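Local structure of uncharacterized protein (Nostoc punctiforme, 2QDR) at residues Q233-Y238 and F267-R272; N239-C244 and F282-R287. The protein is of unknown function but, with its cupin-type double-stranded beta-helix fold, may be a dioxygenase. All coordinates share one frame; numbering follows the deposited sequence.

In the fold
Contacts 1 and 2 have centres about 13 Å apart. They interleave along the chain: residues 233-238 run straight into 239-244, and 267-272 are followed by 282-287. Contact 1 lies in a branched antiparallel sheet, about 19 Å from the centre of the chain. Contact 2 lies in the middle of the seven-stranded antiparallel sheet, about 6 Å from that centre. P237 and Y238 sit where the chain passes from one sheet to the other. There, P237 O probably accepts a hydrogen bond from R287 NH1, and the Y238 ring packs on V285. Both pairings are consistent with the double-stranded beta-helix of cupins, in which successive strands cross between two sheets.

Contact 1: residues Q233-Y238 and F267-R272; sequences QMIQPY and FSTLPR
The carbonyl oxygen of Q236 takes two backbone N-H groups. F267 N comes from the facing segment at 2.8 Å from Q236 O, placed above the carbonyl plane. Y238 N makes a weak second bond and closes an inverse gamma turn centred on P237. Three more backbone bonds join the antiparallel strands. M234 N reaches L270 O at 2.8 Å, and L270 N returns to M234 O at the same length. Q236 N meets S268 O at 3.0 Å, nearly straight (174° at the hydrogen). Where the strand gives way to the turn, P237 lies over one face of the F267 ring. Its CA makes a CH-pi contact, and P237 CB touches F267 CE1 at 3.4 Å.

M234, Q236 and L270 share one face of the sheet. The extended chain of Q236 crosses L270 at about a right angle, with Q236 CD 3.7 Å from L270 CD2. Its amide also approaches an unidentified bound ligand. On the other face, I235 and T269 lie side by side. With T269 OG1 beside the backbone N (chi1 -57°), the methyl CG2 falls anti to that N and meets Q233 OE1 at 3.4 Å. The T269 hydroxyl instead hydrogen-bonds to W127 of a second subunit, whose F183 meets the F267 ring.

Strand 233-236 is flanked on its other edge by strand 296-298, through backbone bonds of Q233 with Y298 and I235 with L296. Strand 268-275 pairs further along with strands 228-229 and 248-251, while C264 of strand 260-264 packs against Q236 and L270.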
ATOM      1  N   GLN A 233      18.506  -3.820 -25.531  1.00 60.79           N
ATOM      2  CA  GLN A 233      19.772  -3.133 -25.341  1.00 61.59           C
ATOM      3  C   GLN A 233      19.434  -1.903 -24.512  1.00 61.92           C
ATOM      4  O   GLN A 233      18.252  -1.593 -24.333  1.00 61.81           O
ATOM      5  CB  GLN A 233      20.427  -2.720 -26.658  1.00 61.60           C
ATOM      6  CG  GLN A 233      20.695  -3.883 -27.600  1.00 61.75           C
ATOM      7  CD  GLN A 233      21.417  -3.471 -28.872  1.00 60.99           C
ATOM      8  OE1 GLN A 233      22.356  -2.674 -28.853  1.00 60.02           O
ATOM      9  NE2 GLN A 233      21.008  -4.060 -29.982  1.00 70.00           N
HETATM   10  N   MSE A 234      20.455  -1.211 -24.008  1.00 62.38           N
HETATM   11  CA  MSE A 234      20.249  -0.004 -23.198  1.00 64.05           C
HETATM   12  C   MSE A 234      21.176   1.157 -23.540  1.00 61.73           C
HETATM   13  O   MSE A 234      22.394   1.049 -23.430  1.00 60.08           O
HETATM   14  CB  MSE A 234      20.443  -0.304 -21.721  1.00 64.93           C
HETATM   15  CG  MSE A 234      19.423  -1.235 -21.114  1.00 69.30           C
HETATM   16 SE   MSE A 234      19.982  -1.524 -19.264  0.75 69.79          SE
HETATM   17  CE  MSE A 234      18.881  -2.861 -18.806  1.00 76.48           C
ATOM     18  N   ILE A 235      20.575   2.272 -23.929  1.00 60.94           N
ATOM     19  CA  ILE A 235      21.312   3.481 -24.226  1.00 61.78           C
ATOM     20  C   ILE A 235      21.456   4.126 -22.839  1.00 61.68           C
ATOM     21  O   ILE A 235      20.457   4.423 -22.171  1.00 61.11           O
ATOM     22  CB  ILE A 235      20.597   4.360 -25.251  1.00 61.12           C
ATOM     23  CG1 ILE A 235      20.402   3.574 -26.557  1.00 58.97           C
ATOM     24  CG2 ILE A 235      21.396   5.655 -25.467  1.00 63.75           C
ATOM     25  CD1 ILE A 235      19.488   4.220 -27.555  1.00 59.96           C
ATOM     26  N   GLN A 236      22.701   4.279 -22.399  1.00 61.28           N
ATOM     27  CA  GLN A 236      23.018   4.814 -21.082  1.00 61.11           C
ATOM     28  C   GLN A 236      23.633   6.212 -21.142  1.00 61.17           C
ATOM     29  O   GLN A 236      24.857   6.331 -21.226  1.00 62.90           O
ATOM     30  CB  GLN A 236      23.965   3.837 -20.363  1.00 60.14           C
ATOM     31  CG  GLN A 236      23.309   2.481 -20.059  1.00 59.61           C
ATOM     32  CD  GLN A 236      24.179   1.530 -19.226  1.00 60.99           C
ATOM     33  OE1 GLN A 236      25.318   1.838 -18.881  1.00 63.22           O
ATOM     34  NE2 GLN A 236      23.633   0.360 -18.905  1.00 60.41           N
ATOM     35  N   PRO A 237      22.809   7.288 -21.111  1.00 60.55           N
ATOM     36  CA  PRO A 237      23.336   8.671 -21.132  1.00 60.58           C
ATOM     37  C   PRO A 237      23.987   9.107 -19.799  1.00 59.99           C
ATOM     38  O   PRO A 237      23.598  10.108 -19.210  1.00 59.20           O
ATOM     39  CB  PRO A 237      22.077   9.495 -21.453  1.00 59.14           C
ATOM     40  CG  PRO A 237      21.024   8.758 -20.788  1.00 60.59           C
ATOM     41  CD  PRO A 237      21.341   7.317 -21.145  1.00 60.86           C
ATOM     42  N   TYR A 238      25.010   8.376 -19.367  1.00 59.90           N
ATOM     43  CA  TYR A 238      25.696   8.633 -18.111  1.00 60.82           C
ATOM     44  C   TYR A 238      26.920   7.737 -18.019  1.00 60.99           C
ATOM     45  O   TYR A 238      27.023   6.775 -18.777  1.00 61.37           O
ATOM     46  CB  TYR A 238      24.756   8.364 -16.921  1.00 60.68           C
ATOM     47  CG  TYR A 238      24.118   6.979 -16.936  1.00 61.73           C
ATOM     48  CD1 TYR A 238      24.745   5.894 -16.323  1.00 60.17           C
ATOM     49  CD2 TYR A 238      22.900   6.751 -17.566  1.00 61.89           C
ATOM     50  CE1 TYR A 238      24.175   4.632 -16.337  1.00 65.07           C
ATOM     51  CE2 TYR A 238      22.326   5.484 -17.580  1.00 64.64           C
ATOM     52  CZ  TYR A 238      22.964   4.431 -16.960  1.00 61.71           C
ATOM     53  OH  TYR A 238      22.398   3.178 -16.971  1.00 60.36           O
ATOM     54  N   PHE A 267      26.499   7.750 -23.020  1.00 61.06           N
ATOM     55  CA  PHE A 267      25.836   7.392 -24.297  1.00 60.08           C
ATOM     56  C   PHE A 267      26.326   6.079 -24.935  1.00 59.32           C
ATOM     57  O   PHE A 267      26.286   5.932 -26.151  1.00 59.66           O
ATOM     58  CB  PHE A 267      25.870   8.563 -25.309  1.00 58.45           C
ATOM     59  CG  PHE A 267      25.347   9.855 -24.739  1.00 60.38           C
ATOM     60  CD1 PHE A 267      23.977  10.063 -24.599  1.00 56.64           C
ATOM     61  CD2 PHE A 267      26.227  10.868 -24.333  1.00 56.58           C
ATOM     62  CE1 PHE A 267      23.488  11.255 -24.059  1.00 56.20           C
ATOM     63  CE2 PHE A 267      25.743  12.067 -23.797  1.00 56.95           C
ATOM     64  CZ  PHE A 267      24.370  12.255 -23.656  1.00 56.64           C
ATOM     65  N   SER A 268      26.748   5.126 -24.104  1.00 59.50           N
ATOM     66  CA  SER A 268      27.157   3.811 -24.575  1.00 59.58           C
ATOM     67  C   SER A 268      25.878   3.025 -24.798  1.00 58.62           C
ATOM     68  O   SER A 268      24.869   3.301 -24.164  1.00 57.81           O
ATOM     69  CB  SER A 268      28.015   3.087 -23.548  1.00 59.46           C
ATOM     70  OG  SER A 268      29.183   3.807 -23.245  1.00 60.33           O
ATOM     71  N   THR A 269      25.922   2.054 -25.694  1.00 59.24           N
ATOM     72  CA  THR A 269      24.759   1.229 -26.010  1.00 60.34           C
ATOM     73  C   THR A 269      25.055  -0.187 -25.527  1.00 61.32           C
ATOM     74  O   THR A 269      25.681  -0.978 -26.239  1.00 62.93           O
ATOM     75  CB  THR A 269      24.446   1.286 -27.507  1.00 60.83           C
ATOM     76  OG1 THR A 269      24.251   2.653 -27.885  1.00 58.58           O
ATOM     77  CG2 THR A 269      23.185   0.470 -27.836  1.00 62.02           C
ATOM     78  N   LEU A 270      24.610  -0.494 -24.312  1.00 60.88           N
ATOM     79  CA  LEU A 270      24.871  -1.804 -23.711  1.00 61.27           C
ATOM     80  C   LEU A 270      24.008  -2.924 -24.279  1.00 61.75           C
ATOM     81  O   LEU A 270      22.787  -2.775 -24.345  1.00 62.11           O
ATOM     82  CB  LEU A 270      24.719  -1.767 -22.178  1.00 61.13           C
ATOM     83  CG  LEU A 270      25.918  -1.180 -21.410  1.00 64.11           C
ATOM     84  CD1 LEU A 270      27.115  -2.157 -21.379  1.00 65.39           C
ATOM     85  CD2 LEU A 270      26.373   0.196 -21.942  1.00 63.44           C
ATOM     86  N   PRO A 271      24.636  -4.052 -24.688  1.00 62.51           N
ATOM     87  CA  PRO A 271      23.848  -5.176 -25.203  1.00 62.09           C
ATOM     88  C   PRO A 271      22.929  -5.817 -24.173  1.00 61.91           C
ATOM     89  O   PRO A 271      22.933  -5.442 -23.006  1.00 62.45           O
ATOM     90  CB  PRO A 271      24.920  -6.203 -25.610  1.00 62.90           C
ATOM     91  CG  PRO A 271      26.188  -5.440 -25.742  1.00 61.89           C
ATOM     92  CD  PRO A 271      26.088  -4.342 -24.754  1.00 62.91           C
ATOM     93  N   ARG A 272      22.160  -6.795 -24.625  1.00 61.79           N
ATOM     94  CA  ARG A 272      21.224  -7.512 -23.785  1.00 61.80           C
ATOM     95  C   ARG A 272      21.973  -8.246 -22.680  1.00 62.02           C
ATOM     96  O   ARG A 272      23.042  -8.783 -22.930  1.00 62.01           O
ATOM     97  CB  ARG A 272      20.469  -8.500 -24.654  1.00 61.23           C
ATOM     98  CG  ARG A 272      19.332  -9.261 -24.024  1.00 63.00           C
ATOM     99  CD  ARG A 272      18.720 -10.186 -25.082  1.00 63.29           C
ATOM    100  NE  ARG A 272      17.416 -10.697 -24.690  1.00 66.50           N
ATOM    101  CZ  ARG A 272      16.624 -11.488 -25.423  1.00 67.11           C
ATOM    102  NH1 ARG A 272      16.983 -11.922 -26.628  1.00 67.70           N
ATOM    103  NH2 ARG A 272      15.450 -11.861 -24.938  1.00 70.92           N
TER

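Contact 2: residues N239-C244 and F282-R287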
ATOM      1  N   ASN A 239      27.844   8.053 -17.113  1.00 61.16           N
ATOM      2  CA  ASN A 239      29.037   7.228 -16.916  1.00 61.03           C
ATOM      3  C   ASN A 239      28.753   6.198 -15.848  1.00 60.98           C
ATOM      4  O   ASN A 239      28.115   6.516 -14.843  1.00 60.03           O
ATOM      5  CB  ASN A 239      30.247   8.053 -16.502  1.00 62.41           C
ATOM      6  CG  ASN A 239      30.679   9.035 -17.560  1.00 61.55           C
ATOM      7  OD1 ASN A 239      30.830   8.688 -18.728  1.00 57.62           O
ATOM      8  ND2 ASN A 239      30.949  10.266 -17.137  1.00 68.26           N
ATOM      9  N   GLU A 240      29.230   4.972 -16.072  1.00 62.05           N
ATOM     10  CA  GLU A 240      29.069   3.845 -15.154  1.00 62.63           C
ATOM     11  C   GLU A 240      30.280   2.926 -15.211  1.00 63.38           C
ATOM     12  O   GLU A 240      30.881   2.744 -16.277  1.00 63.76           O
ATOM     13  CB  GLU A 240      27.827   3.022 -15.518  1.00 62.23           C
ATOM     14  CG  GLU A 240      27.621   1.675 -14.731  1.00 61.83           C
ATOM     15  CD  GLU A 240      26.444   0.839 -15.248  1.00 64.31           C
ATOM     16  OE1 GLU A 240      25.566   1.375 -15.963  1.00 69.25           O
ATOM     17  OE2 GLU A 240      26.392  -0.370 -14.931  1.00 67.46           O
ATOM     18  N   GLU A 241      30.647   2.371 -14.059  1.00 63.61           N
ATOM     19  CA  GLU A 241      31.727   1.400 -13.985  1.00 64.22           C
ATOM     20  C   GLU A 241      31.281   0.393 -12.961  1.00 63.96           C
ATOM     21  O   GLU A 241      30.397   0.684 -12.166  1.00 64.28           O
ATOM     22  CB  GLU A 241      33.076   1.989 -13.591  1.00 63.08           C
ATOM     23  CG  GLU A 241      33.203   2.523 -12.167  1.00 65.85           C
ATOM     24  CD  GLU A 241      34.648   2.902 -11.807  1.00 65.84           C
ATOM     25  OE1 GLU A 241      35.492   3.126 -12.695  1.00 64.11           O
ATOM     26  OE2 GLU A 241      34.937   2.980 -10.612  1.00 63.98           O
ATOM     27  N   GLY A 242      31.888  -0.783 -12.978  1.00 63.97           N
ATOM     28  CA  GLY A 242      31.540  -1.795 -12.000  1.00 63.86           C
ATOM     29  C   GLY A 242      32.480  -2.971 -11.982  1.00 63.71           C
ATOM     30  O   GLY A 242      33.272  -3.145 -12.908  1.00 63.89           O
ATOM     31  N   TYR A 243      32.378  -3.767 -10.917  1.00 63.57           N
ATOM     32  CA  TYR A 243      33.218  -4.937 -10.707  1.00 63.31           C
ATOM     33  C   TYR A 243      32.337  -6.092 -10.282  1.00 63.09           C
ATOM     34  O   TYR A 243      31.462  -5.918  -9.431  1.00 63.26           O
ATOM     35  CB  TYR A 243      34.221  -4.610  -9.625  1.00 63.18           C
ATOM     36  CG  TYR A 243      35.360  -5.577  -9.439  1.00 63.29           C
ATOM     37  CD1 TYR A 243      35.251  -6.661  -8.590  1.00 62.36           C
ATOM     38  CD2 TYR A 243      36.588  -5.349 -10.055  1.00 63.48           C
ATOM     39  CE1 TYR A 243      36.324  -7.524  -8.392  1.00 64.67           C
ATOM     40  CE2 TYR A 243      37.665  -6.198  -9.860  1.00 63.33           C
ATOM     41  CZ  TYR A 243      37.536  -7.281  -9.029  1.00 63.66           C
ATOM     42  OH  TYR A 243      38.614  -8.131  -8.855  1.00 63.64           O
ATOM     43  N   CYS A 244      32.556  -7.262 -10.879  1.00 63.22           N
ATOM     44  CA  CYS A 244      31.780  -8.460 -10.562  1.00 61.97           C
ATOM     45  C   CYS A 244      32.408  -9.197  -9.384  1.00 60.14           C
ATOM     46  O   CYS A 244      33.548  -9.647  -9.479  1.00 59.49           O
ATOM     47  CB  CYS A 244      31.700  -9.391 -11.764  1.00 62.57           C
ATOM     48  SG  CYS A 244      30.913 -10.955 -11.331  1.00 63.89           S
ATOM     49  N   PHE A 282      29.520  -4.744  -7.810  1.00 62.64           N
ATOM     50  CA  PHE A 282      29.816  -3.433  -7.240  1.00 62.46           C
ATOM     51  C   PHE A 282      29.625  -2.485  -8.406  1.00 63.12           C
ATOM     52  O   PHE A 282      30.248  -2.687  -9.449  1.00 63.59           O
ATOM     53  CB  PHE A 282      31.246  -3.344  -6.719  1.00 61.41           C
ATOM     54  CG  PHE A 282      31.643  -1.978  -6.215  1.00 59.03           C
ATOM     55  CD1 PHE A 282      31.447  -1.627  -4.889  1.00 59.68           C
ATOM     56  CD2 PHE A 282      32.259  -1.053  -7.061  1.00 62.60           C
ATOM     57  CE1 PHE A 282      31.837  -0.366  -4.414  1.00 59.52           C
ATOM     58  CE2 PHE A 282      32.655   0.204  -6.590  1.00 60.19           C
ATOM     59  CZ  PHE A 282      32.436   0.548  -5.267  1.00 58.90           C
ATOM     60  N   VAL A 283      28.760  -1.484  -8.256  1.00 62.39           N
ATOM     61  CA  VAL A 283      28.472  -0.541  -9.336  1.00 62.14           C
ATOM     62  C   VAL A 283      28.615   0.886  -8.860  1.00 61.57           C
ATOM     63  O   VAL A 283      28.319   1.183  -7.703  1.00 62.02           O
ATOM     64  CB  VAL A 283      27.037  -0.730  -9.866  1.00 61.45           C
ATOM     65  CG1 VAL A 283      26.781   0.159 -11.095  1.00 58.74           C
ATOM     66  CG2 VAL A 283      26.794  -2.184 -10.209  1.00 63.21           C
ATOM     67  N   ARG A 284      29.032   1.766  -9.766  1.00 60.23           N
ATOM     68  CA  ARG A 284      29.199   3.169  -9.456  1.00 61.09           C
ATOM     69  C   ARG A 284      28.736   3.983 -10.687  1.00 60.91           C
ATOM     70  O   ARG A 284      29.223   3.757 -11.788  1.00 61.21           O
ATOM     71  CB  ARG A 284      30.650   3.374  -9.026  1.00 61.48           C
ATOM     72  CG  ARG A 284      30.908   4.665  -8.354  1.00 65.48           C
ATOM     73  CD  ARG A 284      32.122   4.631  -7.433  1.00 68.24           C
ATOM     74  NE  ARG A 284      33.420   4.535  -8.095  1.00 66.51           N
ATOM     75  CZ  ARG A 284      34.260   5.544  -8.338  1.00 68.61           C
ATOM     76  NH1 ARG A 284      33.987   6.798  -7.996  1.00 73.09           N
ATOM     77  NH2 ARG A 284      35.419   5.299  -8.928  1.00 73.56           N
ATOM     78  N   VAL A 285      27.762   4.885 -10.493  1.00 60.82           N
ATOM     79  CA  VAL A 285      27.139   5.706 -11.559  1.00 60.10           C
ATOM     80  C   VAL A 285      27.093   7.181 -11.176  1.00 58.68           C
ATOM     81  O   VAL A 285      26.679   7.495 -10.070  1.00 56.55           O
ATOM     82  CB  VAL A 285      25.690   5.190 -11.851  1.00 60.18           C
ATOM     83  CG1 VAL A 285      24.967   6.043 -12.881  1.00 62.93           C
ATOM     84  CG2 VAL A 285      25.715   3.753 -12.324  1.00 60.97           C
ATOM     85  N   ASP A 286      27.444   8.079 -12.106  1.00 59.74           N
ATOM     86  CA  ASP A 286      27.497   9.542 -11.825  1.00 59.66           C
ATOM     87  C   ASP A 286      26.248  10.348 -12.235  1.00 60.21           C
ATOM     88  O   ASP A 286      26.348  11.545 -12.513  1.00 59.79           O
ATOM     89  CB  ASP A 286      28.772  10.170 -12.446  1.00 59.72           C
ATOM     90  CG  ASP A 286      28.730  10.307 -13.982  1.00 59.86           C
ATOM     91  OD1 ASP A 286      27.865   9.722 -14.668  1.00 60.25           O
ATOM     92  OD2 ASP A 286      29.599  11.041 -14.507  1.00 62.89           O
ATOM     93  N   ARG A 287      25.079   9.712 -12.240  1.00 60.96           N
ATOM     94  CA  ARG A 287      23.835  10.390 -12.611  1.00 60.98           C
ATOM     95  C   ARG A 287      22.650   9.750 -11.918  1.00 61.44           C
ATOM     96  O   ARG A 287      22.669   8.558 -11.648  1.00 62.39           O
ATOM     97  CB  ARG A 287      23.623  10.344 -14.129  1.00 60.48           C
ATOM     98  CG  ARG A 287      22.362  11.068 -14.582  1.00 60.98           C
ATOM     99  CD  ARG A 287      22.249  11.217 -16.060  1.00 60.88           C
ATOM    100  NE  ARG A 287      21.130  12.098 -16.367  1.00 61.56           N
ATOM    101  CZ  ARG A 287      20.858  12.644 -17.554  1.00 58.06           C
ATOM    102  NH1 ARG A 287      21.634  12.445 -18.616  1.00 51.67           N
ATOM    103  NH2 ARG A 287      19.797  13.440 -17.667  1.00 60.44           N
TER
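The carboxylate of D286 holds N239 at two points. D286 OD1 takes the backbone N239 N at 3.0 Å, and D286 OD2 takes the amide nitrogen N239 ND2 at 3.1 Å. Both donors arrive on the syn side, but well out of the carboxylate plane. The D286 carboxylate reaches them because CG stands between its own backbone N and carbonyl carbon (chi1 73°). With an alanine in place of D286 both acceptors would go, and N239 N and ND2 would probably lose these mates, leaving the amide less firmly fixed.

E241 and R284 form a hydrogen-bonded pair and point the same way. The R284 chain bends at chi3 (70°), bringing NH2 within 2.9 Å of E241 OE2 in a salt bridge; NE adds a weak bond. The carboxylate and guanidinium planes stand 76° apart. This pairing lies in the seven-stranded sheet of the double-stranded beta-helix, between strands 260-264 and 218-224. Y261 binds E241 OE1, and E114 forms a second salt bridge with R284.

On the other face, E240 CG lies 3.7 Å from V285 CG2. Beyond G242, Y243 and F282 exchange two backbone bonds. The F282 ring meets that of F116 obliquely, and the Y243 hydroxyl bonds to D259.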